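PDB 7O21: uncharacterized conserved from Bdellovibrio bacteriovorus, which probably trims peptidoglycan as an LD-carboxypeptidase of the YkuD family, and takes part in the editing that gives the predatory bacterium its curved cell shape. Local coordinates for residues S29-S34 against Q192-F197; I44-E49 against A71-M76; G110-T115 against K161-I166. All coordinates share one frame; numbering follows the deposited sequence.

Contact 1 of 3, residues S29-S34 against Q192-F197; sequences SLLQIS and QDLSRF
The carboxamide of Gln32 reaches Ser195 through one water, as part of the helix-on-sheet packing of the NTF2-like domain: Gln32 NE2 donates to the water oxygen, 2.9 Å away, and that water in turn donates to Ser195 OG. No direct bond joins the pair, since Gln32 OE1 stays 4.3 Å from Ser195 OG. Further partners fix the rotation of the amide: NE2 also donates to the carbonyl of Pro252, and OE1 is bonded to Arg191 NH1. Ser195 OG is itself tied to Arg191 O, one helical turn back, so Arg191 serves both sides. Farther round the helix, the Arg196 guanidinium has Gln192 O and Asp193 CA over one face, both displaced toward its rim.

Helix 184-206 lies against strand 30-32, which comes from far earlier in the chain and forms an outermost strand of the antiparallel sheet beside strand 246-257. A classic beta bulge, with Leu31 and Gln32 both opposite Ile254, accompanies the turning of these two successive side chains toward the helix. Leu31 and Leu194 supply the apolar part, their side chains crossing at about a right angle. The extended outer torsion of Leu31 (chi2 173°) pushes CD1 forward, where it lies 3.9 Å from Leu194 CG and equally close to Leu194 CD2.

Contact 2 of 3, residues I44-E49 against A71-M76; sequences ILVDKE and ADIGKM
Lys48, just past the end of strand 42-47, meets Ile73 of strand 62-73 in the YkuD catalytic fold; these strands are not neighbours in their sheet, since strand 52-59 runs between them. The two segments accordingly share no direct hydrogen bond, and side chains and one water do the joining.

The larger share is apolar. With its chain extended beyond CG, Lys48 lays its methylenes obliquely across Ile73: Lys48 CG is 3.7 Å from Ile73 CG1, while Lys48 CE reaches 3.9 Å from Ile73 CD1. Val46 adds a looser touch, its CG1 4.5 Å from Ile73 CD1, and Val152, next to the predicted nucleophile Cys151, packs against both Val46 and Ile73.

The charged end of Lys48 is taken up outside the pair, in a salt bridge to Asp177 and hydrogen bonds to Thr88 OG1 and Pro89 O, which leaves the aliphatic part to cross the isoleucine.

Polar linkage runs through water and Asp72. Asp72 OD1 accepts the N-H of Ile73 at 2.9 Å from that N, on the anti side and 23° out of the carboxylate plane. A water donates to the same OD1 and also to the backbone carbonyl of Lys48, its oxygen 2.7 Å from Lys48 O.

Contact 3 of 3, residues G110-T115 against K161-I166; sequences GALAFT and KLADYI
Phe114 and Ile166 approach from opposite directions, and near-identical first torsions bring them together: Phe114 CG stands beside its own backbone N (chi1 -67°), as does Ile166 CG1 (chi1 -68°). The remainder of the Ile166 chain is extended, which carries CD1 forward until it stands over the Phe114 ring. The evidence for a CH-pi contact is direct: Ile166 CD1 lies 3.7 Å from the centroid of the Phe114 ring and only 8° off the ring normal, so the methyl is centred on the face. The second branch of the isoleucine also takes part, with Ile166 CG2 3.9 Å from Phe114 CE2.

Ala163 meets the same ring differently. Its CB comes to the edge, close to the ring plane, 3.9 Å from Phe114 CZ; the same methyl lies 3.9 Å from Leu112 CD1 and so bridges two side chains of the strand segment. A type I beta turn from Ala163 to Ile166 brings edge and face contacts from one short piece of chain. Its backbone bond, Ile166 N to Ala163 O at 3.4 Å, is weak. Across the two segments the interaction is wholly apolar, without a hydrogen bond.

In the YkuD catalytic fold this packs helix 156-163 and the Ala163-Ile166 turn onto strand 113-116, which pairs with strands 91-99 and 134-136. Ile159, earlier in that helix, touches both Leu112 and Phe114, while Arg98 of strand 91-99 reaches Leu112 and Ala163. Just before the turn, Leu162 packs on Tyr69 of strand 62-73, and within the turn the Tyr165 ring meets Tyr42 edge-to-face.

Overall arrangement
Contacts 2 and 3 belong to the catalytic domain, their centres about 15 Å apart, and they touch through Ile44 CD1 and Ile166 CG1 at 3.8 Å; both reach the same sheet. They approach the predicted active site by different residues: the Ile73 side chain is about 6 Å from that of Cys151, the presumed nucleophile, and the Leu112 side chain about 7 Å from that of His136. Contact 1 lies away from these residues, its centre about 25 Å from that of contact 2 and about 27 Å from that of contact 3. Its strand 30-32 joins the NTF2-like sheet, then the chain passes to strand 42-47 of contact 2, linking the two domains in sequence.

Contact 1 of 3, residues S29-S34 against Q192-F197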
loop_
_atom_site.group_PDB
_atom_site.type_symbol
_atom_site.label_atom_id
_atom_site.label_comp_id
_atom_site.label_asym_id
_atom_site.label_seq_id
_atom_site.Cartn_x
_atom_site.Cartn_y
_atom_site.Cartn_z
ATOM N N SER A 29 -7.847 14.920 -20.784
ATOM C CA SER A 29 -7.969 14.339 -19.453
ATOM C C SER A 29 -6.879 14.779 -18.485
ATOM O O SER A 29 -7.067 14.637 -17.269
ATOM C CB SER A 29 -8.037 12.812 -19.516
ATOM O OG SER A 29 -9.177 12.385 -20.268
ATOM N N LEU A 30 -5.747 15.281 -18.974
ATOM C CA LEU A 30 -4.674 15.745 -18.100
ATOM C C LEU A 30 -4.764 17.261 -18.080
ATOM O O LEU A 30 -4.301 17.935 -19.005
ATOM C CB LEU A 30 -3.317 15.273 -18.606
ATOM C CG LEU A 30 -2.113 15.843 -17.855
ATOM C CD1 LEU A 30 -2.151 15.488 -16.366
ATOM C CD2 LEU A 30 -0.809 15.335 -18.479
ATOM N N LEU A 31 -5.386 17.798 -17.028
ATOM C CA LEU A 31 -5.691 19.223 -17.005
ATOM C C LEU A 31 -4.623 20.085 -16.343
ATOM O O LEU A 31 -4.454 21.240 -16.735
ATOM C CB LEU A 31 -7.062 19.471 -16.364
ATOM C CG LEU A 31 -8.215 18.941 -17.227
ATOM C CD1 LEU A 31 -9.527 19.047 -16.474
ATOM C CD2 LEU A 31 -8.291 19.690 -18.551
ATOM N N GLN A 32 -3.907 19.573 -15.342
ATOM C CA GLN A 32 -2.912 20.385 -14.648
ATOM C C GLN A 32 -1.967 19.450 -13.909
ATOM O O GLN A 32 -2.373 18.376 -13.459
ATOM C CB GLN A 32 -3.594 21.318 -13.634
ATOM C CG GLN A 32 -2.724 22.478 -13.151
ATOM C CD GLN A 32 -3.550 23.560 -12.490
ATOM O OE1 GLN A 32 -3.776 24.625 -13.067
ATOM N NE2 GLN A 32 -4.035 23.280 -11.292
ATOM N N ILE A 33 -0.698 19.864 -13.798
ATOM C CA ILE A 33 0.314 19.158 -13.017
ATOM C C ILE A 33 0.623 19.999 -11.783
ATOM O O ILE A 33 0.635 21.236 -11.851
ATOM C CB ILE A 33 1.564 18.884 -13.883
ATOM C CG1 ILE A 33 1.186 17.923 -15.012
ATOM C CG2 ILE A 33 2.709 18.296 -13.060
ATOM C CD1 ILE A 33 2.259 17.745 -16.073
ATOM N N SER A 34 0.805 19.345 -10.642
ATOM C CA SER A 34 0.971 20.107 -9.409
ATOM C C SER A 34 2.294 20.869 -9.422
ATOM O O SER A 34 3.299 20.407 -9.972
ATOM C CB SER A 34 0.912 19.191 -8.192
ATOM O OG SER A 34 1.363 19.883 -7.043
ATOM N N GLN A 192 -9.830 25.506 -16.255
ATOM C CA GLN A 192 -10.433 26.529 -15.402
ATOM C C GLN A 192 -11.729 26.033 -14.780
ATOM O O GLN A 192 -12.023 26.344 -13.619
ATOM C CB GLN A 192 -10.696 27.796 -16.213
ATOM C CG GLN A 192 -9.451 28.503 -16.694
ATOM C CD GLN A 192 -9.780 29.691 -17.579
ATOM O OE1 GLN A 192 -10.951 30.020 -17.793
ATOM N NE2 GLN A 192 -8.748 30.335 -18.108
ATOM N N ASP A 193 -12.525 25.278 -15.539
ATOM C CA ASP A 193 -13.774 24.748 -15.006
ATOM C C ASP A 193 -13.506 23.889 -13.780
ATOM O O ASP A 193 -14.169 24.028 -12.745
ATOM C CB ASP A 193 -14.491 23.927 -16.076
ATOM C CG ASP A 193 -15.189 24.788 -17.107
ATOM O OD1 ASP A 193 -15.308 26.014 -16.895
ATOM O OD2 ASP A 193 -15.623 24.218 -18.125
ATOM N N LEU A 194 -12.523 22.993 -13.878
ATOM C CA LEU A 194 -12.234 22.115 -12.749
ATOM C C LEU A 194 -11.533 22.877 -11.626
ATOM O O LEU A 194 -11.758 22.594 -10.443
ATOM C CB LEU A 194 -11.419 20.907 -13.224
ATOM C CG LEU A 194 -12.276 19.775 -13.805
ATOM C CD1 LEU A 194 -13.289 19.265 -12.779
ATOM C CD2 LEU A 194 -12.985 20.211 -15.082
ATOM N N SER A 195 -10.679 23.846 -11.972
ATOM C CA SER A 195 -10.082 24.697 -10.944
ATOM C C SER A 195 -11.152 25.422 -10.143
ATOM O O SER A 195 -11.034 25.562 -8.921
ATOM C CB SER A 195 -9.121 25.710 -11.565
ATOM O OG SER A 195 -7.993 25.069 -12.124
ATOM N N ARG A 196 -12.204 25.888 -10.816
ATOM C CA ARG A 196 -13.278 26.573 -10.108
ATOM C C ARG A 196 -14.044 25.619 -9.203
ATOM O O ARG A 196 -14.463 26.007 -8.110
ATOM C CB ARG A 196 -14.209 27.271 -11.101
ATOM C CG ARG A 196 -13.598 28.504 -11.736
ATOM C CD ARG A 196 -14.649 29.337 -12.463
ATOM N NE ARG A 196 -15.494 28.522 -13.332
ATOM C CZ ARG A 196 -15.229 28.270 -14.609
ATOM N NH1 ARG A 196 -14.137 28.767 -15.177
ATOM N NH2 ARG A 196 -16.059 27.518 -15.321
ATOM N N PHE A 197 -14.240 24.371 -9.636
ATOM C CA PHE A 197 -14.853 23.365 -8.768
ATOM C C PHE A 197 -14.026 23.167 -7.500
ATOM O O PHE A 197 -14.551 23.239 -6.379
ATOM C CB PHE A 197 -15.025 22.040 -9.531
ATOM C CG PHE A 197 -15.505 20.882 -8.671
ATOM C CD1 PHE A 197 -16.866 20.656 -8.452
ATOM C CD2 PHE A 197 -14.595 20.019 -8.086
ATOM C CE1 PHE A 197 -17.291 19.585 -7.680
ATOM C CE2 PHE A 197 -15.020 18.956 -7.310
ATOM C CZ PHE A 197 -16.377 18.743 -7.107
HETATM O O HOH W 1 -6.097 24.853 -9.999
#

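Contact 2 of 3, residues I44-E49 against A71-M76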
loop_
_atom_site.group_PDB
_atom_site.type_symbol
_atom_site.label_atom_id
_atom_site.label_comp_id
_atom_site.label_asym_id
_atom_site.label_seq_id
_atom_site.Cartn_x
_atom_site.Cartn_y
_atom_site.Cartn_z
ATOM N N ILE A 44 3.266 10.525 -17.212
ATOM C CA ILE A 44 3.301 9.610 -18.350
ATOM C C ILE A 44 1.872 9.330 -18.793
ATOM O O ILE A 44 1.008 9.023 -17.957
ATOM C CB ILE A 44 4.038 8.311 -17.992
ATOM C CG1 ILE A 44 5.523 8.609 -17.713
ATOM C CG2 ILE A 44 3.865 7.291 -19.119
ATOM C CD1 ILE A 44 6.280 7.411 -17.183
ATOM N N LEU A 45 1.609 9.442 -20.102
ATOM C CA LEU A 45 0.277 9.236 -20.662
ATOM C C LEU A 45 0.358 8.111 -21.682
ATOM O O LEU A 45 1.151 8.188 -22.630
ATOM C CB LEU A 45 -0.232 10.508 -21.344
ATOM C CG LEU A 45 -1.520 10.341 -22.147
ATOM C CD1 LEU A 45 -2.677 10.034 -21.226
ATOM C CD2 LEU A 45 -1.787 11.604 -22.967
ATOM N N VAL A 46 -0.441 7.064 -21.483
ATOM C CA VAL A 46 -0.468 5.909 -22.383
ATOM C C VAL A 46 -1.780 5.928 -23.158
ATOM O O VAL A 46 -2.864 5.918 -22.565
ATOM C CB VAL A 46 -0.305 4.585 -21.624
ATOM C CG1 VAL A 46 -0.319 3.400 -22.606
ATOM C CG2 VAL A 46 0.956 4.591 -20.779
ATOM N N ASP A 47 -1.682 5.936 -24.481
ATOM C CA ASP A 47 -2.824 5.990 -25.393
ATOM C C ASP A 47 -2.891 4.615 -26.056
ATOM O O ASP A 47 -2.125 4.331 -26.983
ATOM C CB ASP A 47 -2.565 7.111 -26.400
ATOM C CG ASP A 47 -3.638 7.240 -27.454
ATOM O OD1 ASP A 47 -4.435 6.302 -27.660
ATOM O OD2 ASP A 47 -3.669 8.314 -28.090
ATOM N N LYS A 48 -3.790 3.751 -25.570
ATOM C CA LYS A 48 -3.842 2.385 -26.087
ATOM C C LYS A 48 -4.190 2.362 -27.565
ATOM O O LYS A 48 -3.598 1.593 -28.333
ATOM C CB LYS A 48 -4.847 1.531 -25.317
ATOM C CG LYS A 48 -4.523 1.326 -23.848
ATOM C CD LYS A 48 -5.560 0.375 -23.251
ATOM C CE LYS A 48 -5.357 0.157 -21.767
ATOM N NZ LYS A 48 -6.563 -0.517 -21.191
ATOM N N GLU A 49 -5.154 3.190 -27.981
ATOM C CA GLU A 49 -5.610 3.158 -29.368
ATOM C C GLU A 49 -4.477 3.499 -30.327
ATOM O O GLU A 49 -4.287 2.822 -31.345
ATOM C CB GLU A 49 -6.778 4.124 -29.544
ATOM C CG GLU A 49 -7.207 4.310 -30.988
ATOM C CD GLU A 49 -8.235 5.409 -31.139
ATOM O OE1 GLU A 49 -8.688 5.940 -30.104
ATOM O OE2 GLU A 49 -8.592 5.745 -32.288
ATOM N N ALA A 71 4.296 2.253 -27.728
ATOM C CA ALA A 71 3.989 1.415 -26.579
ATOM C C ALA A 71 2.786 0.558 -26.932
ATOM O O ALA A 71 2.029 0.873 -27.854
ATOM C CB ALA A 71 3.649 2.285 -25.367
ATOM N N ASP A 72 2.617 -0.540 -26.202
ATOM C CA ASP A 72 1.439 -1.375 -26.390
ATOM C C ASP A 72 1.074 -1.995 -25.054
ATOM O O ASP A 72 1.771 -1.813 -24.054
ATOM C CB ASP A 72 1.682 -2.442 -27.466
ATOM C CG ASP A 72 0.439 -2.734 -28.310
ATOM O OD1 ASP A 72 -0.699 -2.563 -27.820
ATOM O OD2 ASP A 72 0.618 -3.162 -29.470
ATOM N N ILE A 73 -0.055 -2.701 -25.034
ATOM C CA ILE A 73 -0.535 -3.377 -23.840
ATOM C C ILE A 73 -0.325 -4.874 -23.990
ATOM O O ILE A 73 -0.603 -5.451 -25.052
ATOM C CB ILE A 73 -2.019 -3.065 -23.595
ATOM C CG1 ILE A 73 -2.231 -1.554 -23.514
ATOM C CG2 ILE A 73 -2.504 -3.790 -22.345
ATOM C CD1 ILE A 73 -1.598 -0.881 -22.304
ATOM N N GLY A 74 0.163 -5.507 -22.923
ATOM C CA GLY A 74 0.335 -6.947 -22.949
ATOM C C GLY A 74 -0.999 -7.663 -23.038
ATOM O O GLY A 74 -2.016 -7.207 -22.514
ATOM N N LYS A 75 -0.984 -8.811 -23.715
ATOM C CA LYS A 75 -2.200 -9.566 -23.981
ATOM C C LYS A 75 -2.192 -10.978 -23.412
ATOM O O LYS A 75 -3.182 -11.700 -23.581
ATOM C CB LYS A 75 -2.449 -9.637 -25.493
ATOM C CG LYS A 75 -2.830 -8.321 -26.134
ATOM C CD LYS A 75 -3.228 -8.531 -27.580
ATOM C CE LYS A 75 -3.945 -7.317 -28.152
ATOM N NZ LYS A 75 -3.201 -6.724 -29.302
ATOM N N MET A 76 -1.127 -11.389 -22.735
ATOM C CA MET A 76 -0.937 -12.786 -22.370
ATOM C C MET A 76 -1.556 -13.101 -21.014
ATOM O O MET A 76 -1.617 -12.252 -20.121
ATOM C CB MET A 76 0.554 -13.120 -22.333
ATOM C CG MET A 76 1.207 -13.160 -23.703
ATOM S SD MET A 76 0.550 -14.501 -24.714
ATOM C CE MET A 76 1.241 -15.919 -23.863
HETATM O O HOH W 2 -2.632 -0.618 -27.015
#

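Contact 3 of 3, residues G110-T115 against K161-I166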
loop_
_atom_site.group_PDB
_atom_site.type_symbol
_atom_site.label_atom_id
_atom_site.label_comp_id
_atom_site.label_asym_id
_atom_site.label_seq_id
_atom_site.Cartn_x
_atom_site.Cartn_y
_atom_site.Cartn_z
ATOM N N GLY A 110 12.247 -7.407 -19.953
ATOM C CA GLY A 110 13.360 -6.623 -20.436
ATOM C C GLY A 110 14.161 -6.017 -19.297
ATOM O O GLY A 110 14.260 -6.569 -18.191
ATOM N N ALA A 111 14.729 -4.840 -19.562
ATOM C CA ALA A 111 15.756 -4.307 -18.681
ATOM C C ALA A 111 15.210 -3.695 -17.402
ATOM O O ALA A 111 15.954 -3.590 -16.424
ATOM C CB ALA A 111 16.597 -3.265 -19.416
ATOM N N LEU A 112 13.940 -3.293 -17.367
ATOM C CA LEU A 112 13.435 -2.565 -16.215
ATOM C C LEU A 112 11.930 -2.734 -16.160
ATOM O O LEU A 112 11.271 -2.860 -17.189
ATOM C CB LEU A 112 13.731 -1.063 -16.330
ATOM C CG LEU A 112 15.087 -0.459 -15.973
ATOM C CD1 LEU A 112 15.008 1.057 -16.128
ATOM C CD2 LEU A 112 15.494 -0.818 -14.560
ATOM N N ALA A 113 11.389 -2.671 -14.947
ATOM C CA ALA A 113 9.949 -2.596 -14.751
ATOM C C ALA A 113 9.667 -1.578 -13.667
ATOM O O ALA A 113 10.443 -1.429 -12.722
ATOM C CB ALA A 113 9.327 -3.932 -14.326
ATOM N N PHE A 114 8.539 -0.891 -13.800
ATOM C CA PHE A 114 8.040 -0.004 -12.763
ATOM C C PHE A 114 6.660 -0.484 -12.360
ATOM O O PHE A 114 5.799 -0.693 -13.219
ATOM C CB PHE A 114 7.963 1.432 -13.275
ATOM C CG PHE A 114 9.301 2.034 -13.555
ATOM C CD1 PHE A 114 9.880 1.904 -14.815
ATOM C CD2 PHE A 114 9.998 2.717 -12.561
ATOM C CE1 PHE A 114 11.123 2.444 -15.079
ATOM C CE2 PHE A 114 11.252 3.258 -12.825
ATOM C CZ PHE A 114 11.813 3.119 -14.087
ATOM N N THR A 115 6.462 -0.687 -11.057
ATOM C CA THR A 115 5.162 -1.133 -10.592
ATOM C C THR A 115 4.229 0.062 -10.460
ATOM O O THR A 115 4.666 1.216 -10.391
ATOM C CB THR A 115 5.304 -1.824 -9.236
ATOM O OG1 THR A 115 5.702 -0.850 -8.253
ATOM C CG2 THR A 115 6.358 -2.940 -9.305
ATOM N N LYS A 161 15.163 5.381 -21.191
ATOM C CA LYS A 161 14.915 6.818 -21.267
ATOM C C LYS A 161 13.861 7.249 -20.253
ATOM O O LYS A 161 14.009 8.286 -19.592
ATOM C CB LYS A 161 14.462 7.196 -22.675
ATOM C CG LYS A 161 15.497 6.979 -23.778
ATOM C CD LYS A 161 14.886 7.238 -25.157
ATOM C CE LYS A 161 15.896 7.024 -26.273
ATOM N NZ LYS A 161 15.244 7.075 -27.618
ATOM N N LEU A 162 12.782 6.476 -20.121
ATOM C CA LEU A 162 11.705 6.882 -19.221
ATOM C C LEU A 162 12.161 6.904 -17.771
ATOM O O LEU A 162 11.634 7.681 -16.964
ATOM C CB LEU A 162 10.511 5.949 -19.377
ATOM C CG LEU A 162 9.807 6.008 -20.733
ATOM C CD1 LEU A 162 8.702 4.960 -20.791
ATOM C CD2 LEU A 162 9.237 7.402 -20.972
ATOM N N ALA A 163 13.128 6.059 -17.418
ATOM C CA ALA A 163 13.599 6.017 -16.042
ATOM C C ALA A 163 14.072 7.385 -15.575
ATOM O O ALA A 163 13.945 7.713 -14.388
ATOM C CB ALA A 163 14.708 4.969 -15.890
ATOM N N ASP A 164 14.580 8.207 -16.497
ATOM C CA ASP A 164 15.045 9.546 -16.150
ATOM C C ASP A 164 13.914 10.472 -15.727
ATOM O O ASP A 164 14.172 11.483 -15.063
ATOM C CB ASP A 164 15.811 10.163 -17.324
ATOM C CG ASP A 164 17.126 9.458 -17.600
ATOM O OD1 ASP A 164 17.660 8.803 -16.676
ATOM O OD2 ASP A 164 17.621 9.553 -18.743
ATOM N N TYR A 165 12.675 10.163 -16.091
ATOM C CA TYR A 165 11.551 11.033 -15.762
ATOM C C TYR A 165 10.721 10.531 -14.594
ATOM O O TYR A 165 9.783 11.221 -14.184
ATOM C CB TYR A 165 10.628 11.187 -16.974
ATOM C CG TYR A 165 11.265 11.778 -18.205
ATOM C CD1 TYR A 165 11.522 13.137 -18.295
ATOM C CD2 TYR A 165 11.585 10.975 -19.293
ATOM C CE1 TYR A 165 12.092 13.684 -19.434
ATOM C CE2 TYR A 165 12.155 11.509 -20.433
ATOM C CZ TYR A 165 12.409 12.861 -20.496
ATOM O OH TYR A 165 12.972 13.384 -21.643
ATOM N N ILE A 166 11.015 9.357 -14.055
ATOM C CA ILE A 166 10.131 8.706 -13.099
ATOM C C ILE A 166 10.663 8.907 -11.689
ATOM O O ILE A 166 11.787 8.502 -11.368
ATOM C CB ILE A 166 9.941 7.219 -13.431
ATOM C CG1 ILE A 166 9.145 7.079 -14.728
ATOM C CG2 ILE A 166 9.237 6.501 -12.277
ATOM C CD1 ILE A 166 9.220 5.677 -15.300
#